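Local coordinates for protein KmHsv2 (Kluyveromyces marxianus, PDB 3VU4) that folds into a seven-bladed beta-propeller and, as PROPPIN proteins such as Atg18 do, probably binds phosphoinositides on membranes, at residues 119-124 against 150-155; 104-109 against 113-118; 159-164 against 210-215. All blocks are in the same frame, centred on the assembly; numbering follows the deposited sequence.

Contact 1 of 3, residues 119-124 against 150-155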
loop_
_atom_site.group_PDB
_atom_site.type_symbol
_atom_site.label_atom_id
_atom_site.label_comp_id
_atom_site.label_asym_id
_atom_site.label_seq_id
_atom_site.Cartn_x
_atom_site.Cartn_y
_atom_site.Cartn_z
ATOM N N ASP A 119 -20.267 3.137 -5.241
ATOM C CA ASP A 119 -19.586 2.515 -6.367
ATOM C C ASP A 119 -19.128 3.562 -7.370
ATOM O O ASP A 119 -19.154 3.344 -8.582
ATOM C CB ASP A 119 -20.491 1.478 -7.038
ATOM C CG ASP A 119 -21.738 2.084 -7.623
ATOM O OD1 ASP A 119 -21.968 3.298 -7.419
ATOM O OD2 ASP A 119 -22.491 1.337 -8.287
ATOM N N VAL A 120 -18.673 4.693 -6.841
ATOM C CA VAL A 120 -18.204 5.799 -7.659
ATOM C C VAL A 120 -16.826 6.305 -7.219
ATOM O O VAL A 120 -16.483 6.264 -6.036
ATOM C CB VAL A 120 -19.200 6.983 -7.572
ATOM C CG1 VAL A 120 -18.702 8.159 -8.397
ATOM C CG2 VAL A 120 -20.577 6.537 -8.033
ATOM N N ILE A 121 -16.032 6.772 -8.176
ATOM C CA ILE A 121 -14.735 7.349 -7.862
ATOM C C ILE A 121 -14.784 8.765 -8.419
ATOM O O ILE A 121 -15.110 8.957 -9.591
ATOM C CB ILE A 121 -13.565 6.608 -8.542
ATOM C CG1 ILE A 121 -13.508 5.155 -8.069
ATOM C CG2 ILE A 121 -12.255 7.315 -8.214
ATOM C CD1 ILE A 121 -12.371 4.358 -8.666
ATOM N N SER A 122 -14.486 9.755 -7.584
ATOM C CA SER A 122 -14.496 11.150 -8.026
ATOM C C SER A 122 -13.131 11.787 -7.862
ATOM O O SER A 122 -12.473 11.630 -6.836
ATOM C CB SER A 122 -15.529 11.973 -7.246
ATOM O OG SER A 122 -16.853 11.652 -7.639
ATOM N N VAL A 123 -12.697 12.508 -8.881
ATOM C CA VAL A 123 -11.407 13.158 -8.797
ATOM C C VAL A 123 -11.631 14.661 -8.761
ATOM O O VAL A 123 -12.166 15.237 -9.704
ATOM C CB VAL A 123 -10.511 12.799 -10.008
ATOM C CG1 VAL A 123 -9.082 13.226 -9.735
ATOM C CG2 VAL A 123 -10.571 11.304 -10.283
ATOM N N PHE A 124 -11.252 15.288 -7.657
ATOM C CA PHE A 124 -11.383 16.729 -7.523
ATOM C C PHE A 124 -9.992 17.323 -7.725
ATOM O O PHE A 124 -9.002 16.592 -7.770
ATOM C CB PHE A 124 -11.915 17.099 -6.134
ATOM C CG PHE A 124 -13.289 16.569 -5.849
ATOM C CD1 PHE A 124 -13.494 15.213 -5.615
ATOM C CD2 PHE A 124 -14.387 17.421 -5.834
ATOM C CE1 PHE A 124 -14.775 14.714 -5.370
ATOM C CE2 PHE A 124 -15.674 16.930 -5.590
ATOM C CZ PHE A 124 -15.865 15.577 -5.360
ATOM N N LEU A 150 -4.382 5.721 -12.149
ATOM C CA LEU A 150 -5.551 5.237 -11.421
ATOM C C LEU A 150 -5.902 3.819 -11.861
ATOM O O LEU A 150 -6.057 3.551 -13.060
ATOM C CB LEU A 150 -6.759 6.144 -11.668
ATOM C CG LEU A 150 -8.033 5.872 -10.854
ATOM C CD1 LEU A 150 -7.833 6.356 -9.408
ATOM C CD2 LEU A 150 -9.232 6.597 -11.487
ATOM N N VAL A 151 -6.011 2.914 -10.891
ATOM C CA VAL A 151 -6.368 1.525 -11.166
ATOM C C VAL A 151 -7.634 1.235 -10.380
ATOM O O VAL A 151 -7.689 1.480 -9.176
ATOM C CB VAL A 151 -5.269 0.537 -10.699
ATOM C CG1 VAL A 151 -5.688 -0.888 -11.018
ATOM C CG2 VAL A 151 -3.948 0.857 -11.378
ATOM N N TYR A 152 -8.663 0.735 -11.053
ATOM C CA TYR A 152 -9.908 0.430 -10.366
ATOM C C TYR A 152 -10.605 -0.821 -10.878
ATOM O O TYR A 152 -10.498 -1.189 -12.039
ATOM C CB TYR A 152 -10.873 1.621 -10.424
ATOM C CG TYR A 152 -11.276 2.053 -11.813
ATOM C CD1 TYR A 152 -10.505 2.966 -12.536
ATOM C CD2 TYR A 152 -12.429 1.544 -12.409
ATOM C CE1 TYR A 152 -10.876 3.357 -13.815
ATOM C CE2 TYR A 152 -12.810 1.930 -13.685
ATOM C CZ TYR A 152 -12.029 2.835 -14.385
ATOM O OH TYR A 152 -12.396 3.199 -15.661
ATOM N N SER A 153 -11.308 -1.470 -9.967
ATOM C CA SER A 153 -12.064 -2.690 -10.221
ATOM C C SER A 153 -13.234 -2.378 -11.170
ATOM O O SER A 153 -13.862 -1.320 -11.056
ATOM C CB SER A 153 -12.605 -3.194 -8.870
ATOM O OG SER A 153 -13.027 -4.539 -8.912
ATOM N N ASN A 154 -13.526 -3.274 -12.111
ATOM C CA ASN A 154 -14.657 -3.030 -13.004
ATOM C C ASN A 154 -15.933 -3.238 -12.192
ATOM O O ASN A 154 -15.979 -4.089 -11.305
ATOM C CB ASN A 154 -14.649 -3.971 -14.210
ATOM C CG ASN A 154 -15.888 -3.792 -15.095
ATOM O OD1 ASN A 154 -16.847 -4.578 -15.033
ATOM N ND2 ASN A 154 -15.878 -2.742 -15.911
ATOM N N GLU A 155 -16.969 -2.469 -12.502
ATOM C CA GLU A 155 -18.228 -2.557 -11.773
ATOM C C GLU A 155 -19.004 -3.865 -11.909
ATOM O O GLU A 155 -19.681 -4.276 -10.967
ATOM C CB GLU A 155 -19.110 -1.385 -12.178
ATOM C CG GLU A 155 -20.525 -1.425 -11.653
ATOM C CD GLU A 155 -21.354 -0.297 -12.224
ATOM O OE1 GLU A 155 -21.248 -0.060 -13.449
ATOM O OE2 GLU A 155 -22.103 0.346 -11.459
#

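Contact 2 of 3, residues 104-109 against 113-118. With SO4 (sulfate ion), chain C.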
loop_
_atom_site.group_PDB
_atom_site.type_symbol
_atom_site.label_atom_id
_atom_site.label_comp_id
_atom_site.label_asym_id
_atom_site.label_seq_id
_atom_site.Cartn_x
_atom_site.Cartn_y
_atom_site.Cartn_z
ATOM N N LYS A 104 -14.970 6.004 1.130
ATOM C CA LYS A 104 -14.269 4.720 1.235
ATOM C C LYS A 104 -12.773 4.962 1.026
ATOM O O LYS A 104 -12.020 5.162 1.980
ATOM C CB LYS A 104 -14.760 3.734 0.167
ATOM C CG LYS A 104 -16.188 3.242 0.321
ATOM C CD LYS A 104 -16.492 2.238 -0.783
ATOM C CE LYS A 104 -17.907 1.680 -0.702
ATOM N NZ LYS A 104 -18.158 0.685 -1.797
ATOM N N ASP A 105 -12.343 4.956 -0.231
ATOM C CA ASP A 105 -10.940 5.193 -0.549
ATOM C C ASP A 105 -10.673 6.692 -0.670
ATOM O O ASP A 105 -11.566 7.463 -1.022
ATOM C CB ASP A 105 -10.580 4.488 -1.854
ATOM C CG ASP A 105 -10.769 2.985 -1.772
ATOM O OD1 ASP A 105 -10.010 2.331 -1.011
ATOM O OD2 ASP A 105 -11.677 2.465 -2.463
ATOM N N LEU A 106 -9.440 7.097 -0.377
ATOM C CA LEU A 106 -9.045 8.498 -0.443
ATOM C C LEU A 106 -7.558 8.626 -0.772
ATOM O O LEU A 106 -6.708 8.139 -0.022
ATOM C CB LEU A 106 -9.336 9.182 0.892
ATOM C CG LEU A 106 -8.998 10.672 0.969
ATOM C CD1 LEU A 106 -9.754 11.407 -0.120
ATOM C CD2 LEU A 106 -9.358 11.224 2.337
ATOM N N PHE A 107 -7.253 9.286 -1.890
ATOM C CA PHE A 107 -5.870 9.476 -2.335
ATOM C C PHE A 107 -5.555 10.945 -2.615
ATOM O O PHE A 107 -6.426 11.713 -3.020
ATOM C CB PHE A 107 -5.625 8.656 -3.598
ATOM C CG PHE A 107 -5.847 7.188 -3.419
ATOM C CD1 PHE A 107 -4.896 6.399 -2.783
ATOM C CD2 PHE A 107 -7.001 6.585 -3.899
ATOM C CE1 PHE A 107 -5.092 5.023 -2.629
ATOM C CE2 PHE A 107 -7.207 5.205 -3.748
ATOM C CZ PHE A 107 -6.247 4.427 -3.112
ATOM N N LEU A 108 -4.299 11.326 -2.418
ATOM C CA LEU A 108 -3.870 12.704 -2.629
ATOM C C LEU A 108 -2.582 12.831 -3.447
ATOM O O LEU A 108 -1.664 12.022 -3.317
ATOM C CB LEU A 108 -3.645 13.389 -1.277
ATOM C CG LEU A 108 -4.788 13.414 -0.264
ATOM C CD1 LEU A 108 -4.242 13.783 1.106
ATOM C CD2 LEU A 108 -5.848 14.400 -0.709
ATOM N N SER A 109 -2.531 13.859 -4.290
ATOM C CA SER A 109 -1.354 14.161 -5.101
ATOM C C SER A 109 -1.344 15.682 -5.203
ATOM O O SER A 109 -2.364 16.316 -4.933
ATOM C CB SER A 109 -1.447 13.521 -6.490
ATOM O OG SER A 109 -2.363 14.195 -7.327
ATOM N N ILE A 113 -7.280 14.863 -5.929
ATOM C CA ILE A 113 -7.816 14.331 -4.689
ATOM C C ILE A 113 -8.778 13.246 -5.161
ATOM O O ILE A 113 -9.878 13.550 -5.615
ATOM C CB ILE A 113 -8.619 15.371 -3.889
ATOM C CG1 ILE A 113 -7.725 16.543 -3.490
ATOM C CG2 ILE A 113 -9.186 14.720 -2.634
ATOM C CD1 ILE A 113 -8.429 17.589 -2.635
ATOM N N VAL A 114 -8.356 11.988 -5.087
ATOM C CA VAL A 114 -9.209 10.887 -5.523
ATOM C C VAL A 114 -10.065 10.445 -4.337
ATOM O O VAL A 114 -9.539 10.218 -3.244
ATOM C CB VAL A 114 -8.354 9.698 -6.049
ATOM C CG1 VAL A 114 -9.249 8.602 -6.583
ATOM C CG2 VAL A 114 -7.400 10.185 -7.139
ATOM N N VAL A 115 -11.376 10.335 -4.555
ATOM C CA VAL A 115 -12.324 9.949 -3.500
ATOM C C VAL A 115 -13.383 8.945 -3.984
ATOM O O VAL A 115 -14.085 9.208 -4.963
ATOM C CB VAL A 115 -13.092 11.195 -2.957
ATOM C CG1 VAL A 115 -14.020 10.787 -1.822
ATOM C CG2 VAL A 115 -12.113 12.263 -2.498
ATOM N N SER A 116 -13.513 7.809 -3.306
ATOM C CA SER A 116 -14.517 6.833 -3.710
ATOM C C SER A 116 -15.549 6.676 -2.612
ATOM O O SER A 116 -15.252 6.825 -1.428
ATOM C CB SER A 116 -13.889 5.469 -4.031
ATOM O OG SER A 116 -13.502 4.773 -2.860
ATOM N N TYR A 117 -16.772 6.378 -3.021
ATOM C CA TYR A 117 -17.876 6.207 -2.102
ATOM C C TYR A 117 -18.896 5.406 -2.865
ATOM O O TYR A 117 -19.077 5.620 -4.060
ATOM C CB TYR A 117 -18.465 7.567 -1.719
ATOM C CG TYR A 117 -18.657 8.496 -2.896
ATOM C CD1 TYR A 117 -17.570 9.167 -3.468
ATOM C CD2 TYR A 117 -19.920 8.694 -3.451
ATOM C CE1 TYR A 117 -17.735 10.013 -4.565
ATOM C CE2 TYR A 117 -20.100 9.540 -4.552
ATOM C CZ TYR A 117 -19.003 10.194 -5.104
ATOM O OH TYR A 117 -19.174 11.010 -6.198
ATOM N N GLY A 118 -19.576 4.495 -2.188
ATOM C CA GLY A 118 -20.544 3.682 -2.893
ATOM C C GLY A 118 -19.789 2.994 -4.010
ATOM O O GLY A 118 -18.763 2.352 -3.760
HETATM S S SO4 C . -21.497 -0.191 -0.214
HETATM O O1 SO4 C . -21.262 0.689 -1.377
HETATM O O2 SO4 C . -20.427 -1.201 -0.145
HETATM O O3 SO4 C . -21.476 0.612 1.021
HETATM O O4 SO4 C . -22.809 -0.852 -0.358
#

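Contact 3 of 3, residues 159-164 against 210-215. With SO4 (sulfate ion), chain E.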
loop_
_atom_site.group_PDB
_atom_site.type_symbol
_atom_site.label_atom_id
_atom_site.label_comp_id
_atom_site.label_asym_id
_atom_site.label_seq_id
_atom_site.Cartn_x
_atom_site.Cartn_y
_atom_site.Cartn_z
ATOM N N GLY A 159 -13.298 -9.206 -11.141
ATOM C CA GLY A 159 -11.961 -9.737 -11.339
ATOM C C GLY A 159 -11.211 -8.976 -12.426
ATOM O O GLY A 159 -10.095 -9.352 -12.801
ATOM N N GLN A 160 -11.816 -7.896 -12.918
ATOM C CA GLN A 160 -11.230 -7.085 -13.979
ATOM C C GLN A 160 -10.859 -5.673 -13.533
ATOM O O GLN A 160 -11.634 -5.025 -12.843
ATOM C CB GLN A 160 -12.215 -7.006 -15.148
ATOM C CG GLN A 160 -11.765 -6.103 -16.274
ATOM C CD GLN A 160 -12.799 -5.986 -17.373
ATOM O OE1 GLN A 160 -13.180 -4.882 -17.761
ATOM N NE2 GLN A 160 -13.258 -7.120 -17.881
ATOM N N ILE A 161 -9.676 -5.196 -13.921
ATOM C CA ILE A 161 -9.271 -3.844 -13.559
ATOM C C ILE A 161 -9.018 -2.956 -14.770
ATOM O O ILE A 161 -8.728 -3.435 -15.864
ATOM C CB ILE A 161 -8.005 -3.808 -12.671
ATOM C CG1 ILE A 161 -6.838 -4.515 -13.362
ATOM C CG2 ILE A 161 -8.308 -4.409 -11.329
ATOM C CD1 ILE A 161 -5.529 -4.383 -12.606
ATOM N N HIS A 162 -9.142 -1.653 -14.550
ATOM C CA HIS A 162 -8.945 -0.643 -15.577
ATOM C C HIS A 162 -7.825 0.270 -15.086
ATOM O O HIS A 162 -7.827 0.686 -13.930
ATOM C CB HIS A 162 -10.227 0.185 -15.757
ATOM C CG HIS A 162 -11.403 -0.610 -16.232
ATOM N ND1 HIS A 162 -11.753 -0.701 -17.563
ATOM C CD2 HIS A 162 -12.293 -1.378 -15.558
ATOM C CE1 HIS A 162 -12.807 -1.490 -17.688
ATOM N NE2 HIS A 162 -13.153 -1.915 -16.486
ATOM N N ILE A 163 -6.864 0.567 -15.958
ATOM C CA ILE A 163 -5.754 1.447 -15.601
ATOM C C ILE A 163 -5.887 2.713 -16.439
ATOM O O ILE A 163 -6.006 2.647 -17.664
ATOM C CB ILE A 163 -4.382 0.796 -15.911
ATOM C CG1 ILE A 163 -4.248 -0.524 -15.154
ATOM C CG2 ILE A 163 -3.245 1.760 -15.540
ATOM C CD1 ILE A 163 -2.987 -1.287 -15.493
ATOM N N THR A 164 -5.874 3.867 -15.793
ATOM C CA THR A 164 -6.002 5.106 -16.542
ATOM C C THR A 164 -5.072 6.187 -16.029
ATOM O O THR A 164 -4.853 6.310 -14.827
ATOM C CB THR A 164 -7.466 5.626 -16.527
ATOM O OG1 THR A 164 -7.534 6.867 -17.236
ATOM C CG2 THR A 164 -7.958 5.838 -15.112
ATOM N N VAL A 210 1.680 -3.337 -11.813
ATOM C CA VAL A 210 0.628 -3.408 -10.809
ATOM C C VAL A 210 0.460 -4.859 -10.374
ATOM O O VAL A 210 0.352 -5.748 -11.212
ATOM C CB VAL A 210 -0.710 -2.862 -11.342
ATOM C CG1 VAL A 210 -1.166 -3.659 -12.559
ATOM C CG2 VAL A 210 -1.749 -2.901 -10.241
ATOM N N ALA A 211 0.471 -5.100 -9.064
ATOM C CA ALA A 211 0.316 -6.458 -8.544
ATOM C C ALA A 211 -1.126 -6.666 -8.101
ATOM O O ALA A 211 -1.735 -5.778 -7.486
ATOM C CB ALA A 211 1.268 -6.687 -7.368
ATOM N N THR A 212 -1.679 -7.829 -8.422
ATOM C CA THR A 212 -3.057 -8.130 -8.050
ATOM C C THR A 212 -3.187 -9.496 -7.396
ATOM O O THR A 212 -2.335 -10.372 -7.545
ATOM C CB THR A 212 -4.011 -8.107 -9.283
ATOM O OG1 THR A 212 -3.752 -9.240 -10.123
ATOM C CG2 THR A 212 -3.807 -6.840 -10.091
ATOM N N CYS A 213 -4.262 -9.669 -6.654
ATOM C CA CYS A 213 -4.527 -10.944 -6.016
ATOM C C CYS A 213 -6.008 -10.991 -5.737
ATOM O O CYS A 213 -6.622 -9.956 -5.478
ATOM C CB CYS A 213 -3.738 -11.087 -4.718
ATOM S SG CYS A 213 -4.280 -10.002 -3.419
ATOM N N SER A 214 -6.591 -12.180 -5.823
ATOM C CA SER A 214 -8.011 -12.320 -5.562
ATOM C C SER A 214 -8.266 -12.802 -4.144
ATOM O O SER A 214 -7.332 -13.048 -3.383
ATOM C CB SER A 214 -8.659 -13.284 -6.551
ATOM O OG SER A 214 -8.173 -14.587 -6.410
ATOM N N GLN A 215 -9.555 -12.921 -3.815
ATOM C CA GLN A 215 -10.051 -13.363 -2.509
ATOM C C GLN A 215 -9.803 -14.858 -2.382
ATOM O O GLN A 215 -10.255 -15.642 -3.233
ATOM C CB GLN A 215 -11.571 -13.085 -2.399
ATOM C CG GLN A 215 -12.085 -11.627 -2.671
ATOM C CD GLN A 215 -12.047 -10.653 -1.450
ATOM O OE1 GLN A 215 -11.894 -11.069 -0.285
ATOM N NE2 GLN A 215 -12.214 -9.349 -1.731
HETATM S S SO4 E . -8.176 -16.471 -9.814
HETATM O O1 SO4 E . -7.897 -15.909 -11.149
HETATM O O2 SO4 E . -6.976 -16.315 -8.972
HETATM O O3 SO4 E . -9.301 -15.760 -9.178
HETATM O O4 SO4 E . -8.536 -17.894 -9.961
#

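Contact 1 of 3, residues 119-124 against 150-155
I121 sends its terminal methyl CD1 obliquely against the base of the Y152 side chain. The nearest pair is I121 CD1 to Y152 CB at 3.6 Å, with Y152 CG next at 4.1 Å from the same I121 CD1. On the isoleucine the CG1 branch lies beside the backbone N and then runs straight out (chi2 -179°), which carries CD1 across to the other strand. The Y152 ring meets that of H162 nearly parallel and touches I137, while F139 and C143 lie against both I121 and Y152. Segment 119-124 lies on the third strand of one four-stranded propeller blade and 150-155 on the second strand of the next, so this is packing between blades: the backbones stay well apart, with I121 CA and Y152 CA 8.8 Å from each other, and side chains bridge the distance. Toward the end of the interface the contact turns polar and more open. The carboxylates of D119 and E155 approach with their planes 68° apart, bringing D119 OD2 to 3.3 Å from E155 OE2. Two acceptors face each other there; this approach of like charges would be unfavourable and may be eased by R138, whose guanidinium group makes long, weak ion pairs with both acids. The sulfate held by K104, probably from the crystallisation liquor, has its nearest atom about 6 Å from the side chain of D119.

Contact 2 of 3, residues 104-109 against 113-118
S116 OG grips D105 twice: it accepts from D105 N (2.9 Å) and donates to D105 OD2 (3.0 Å), meeting that oxygen on its anti side, 23° out of the carboxylate plane. F107 and V114 bond in both directions through their backbones, whereas S116 N donates to D105 O and S116 O accepts from K104 N. K104 and D105 thus stand opposite the single S116, consistent with a beta bulge in this antiparallel hairpin. One face carries L106, L108, I113 and V115, tightly packed: L106 CD1 lies 3.5 Å from V115 CG2, side by side, and L108 CD2 3.9 Å from I113 CG2. On the opposite face V114 CB sits at the edge of the F107 ring. The exposed K104 end is the solvent side, held by polar bonds: its extended chain lets NZ reach G118 O at 2.6 Å and O1 of a sulfate, probably from the crystallisation liquor, at 3.1 Å. Neighbouring blades cover both faces, L106 and I113 packing on strand 82-87 of the preceding blade, whose K63 and R65 bond to K104 O and L106 O, and F107 and V114 meeting F145 of strand 142-146 in the following one. Within its own blade, strand 112-117 pairs along its other edge with strand 120-125.

Contact 3 of 3, residues 159-164 against 210-215
I161 and T212 meet methyl to methyl, tip to tip, in a buried apolar contact made of two end-on pairs and a longer third one. I161 CD1 stands 3.9 Å from T212 CG2. The second pair brings I163 CD1 to 4.2 Å from V210 CG1, and the same V210 CG1 is a more distant neighbour of I161 CD1 at 4.4 Å. V210 holds CG1 between its backbone N and carbonyl carbon (chi1 60°), which aims that branch at the isoleucines. The strands run nearly antiparallel (165°), but their axes are 11.0 Å apart, too far for backbone pairing; the side chains alone span the gap. I161 also packs on I198 and V151, and I163 on I191 and L149, which continue the apolar layer beyond the four residues.

Polar bonds lie around this layer. T212 turns its methyl to I161 while its OG1 is hydrogen-bonded to H194 NE2.

A hydrogen bond to an anion lies at the end of strand 209-214, where S214 OG donates to sulfate O3 at 3.2 Å. H194 ND1, the backbone N atoms of T195 and N196, and R221 NH1 bond to the same anion. The sulfate, probably from the crystallisation liquor, may mark where a phosphate of a phosphoinositide would bind, as in PROPPINs. The apolar layer itself is the packing of consecutive blades, third strand of one against second strand of the next, that belongs to a beta-propeller.

How the contacts relate
The contacts follow in series along the chain and step round three consecutive blades of the propeller. Contact 2 lies inside one blade, joining its first two strands; contact 1 links the third strand of that blade to the second strand of the next; contact 3 links the third strand of this next blade to the second strand of the one after. Centres of contacts 1 and 2 are about 8 Å apart, joined through S122 and V115. Contacts 1 and 3 are about 12 Å apart, joined where N154 pairs with Q160. Contacts 2 and 3, about 17 Å between centres, do not touch. Contact 2 holds a blade together by hydrogen bonds, and contacts 1 and 3 pack successive blades by side chains, closing up part of the propeller ring.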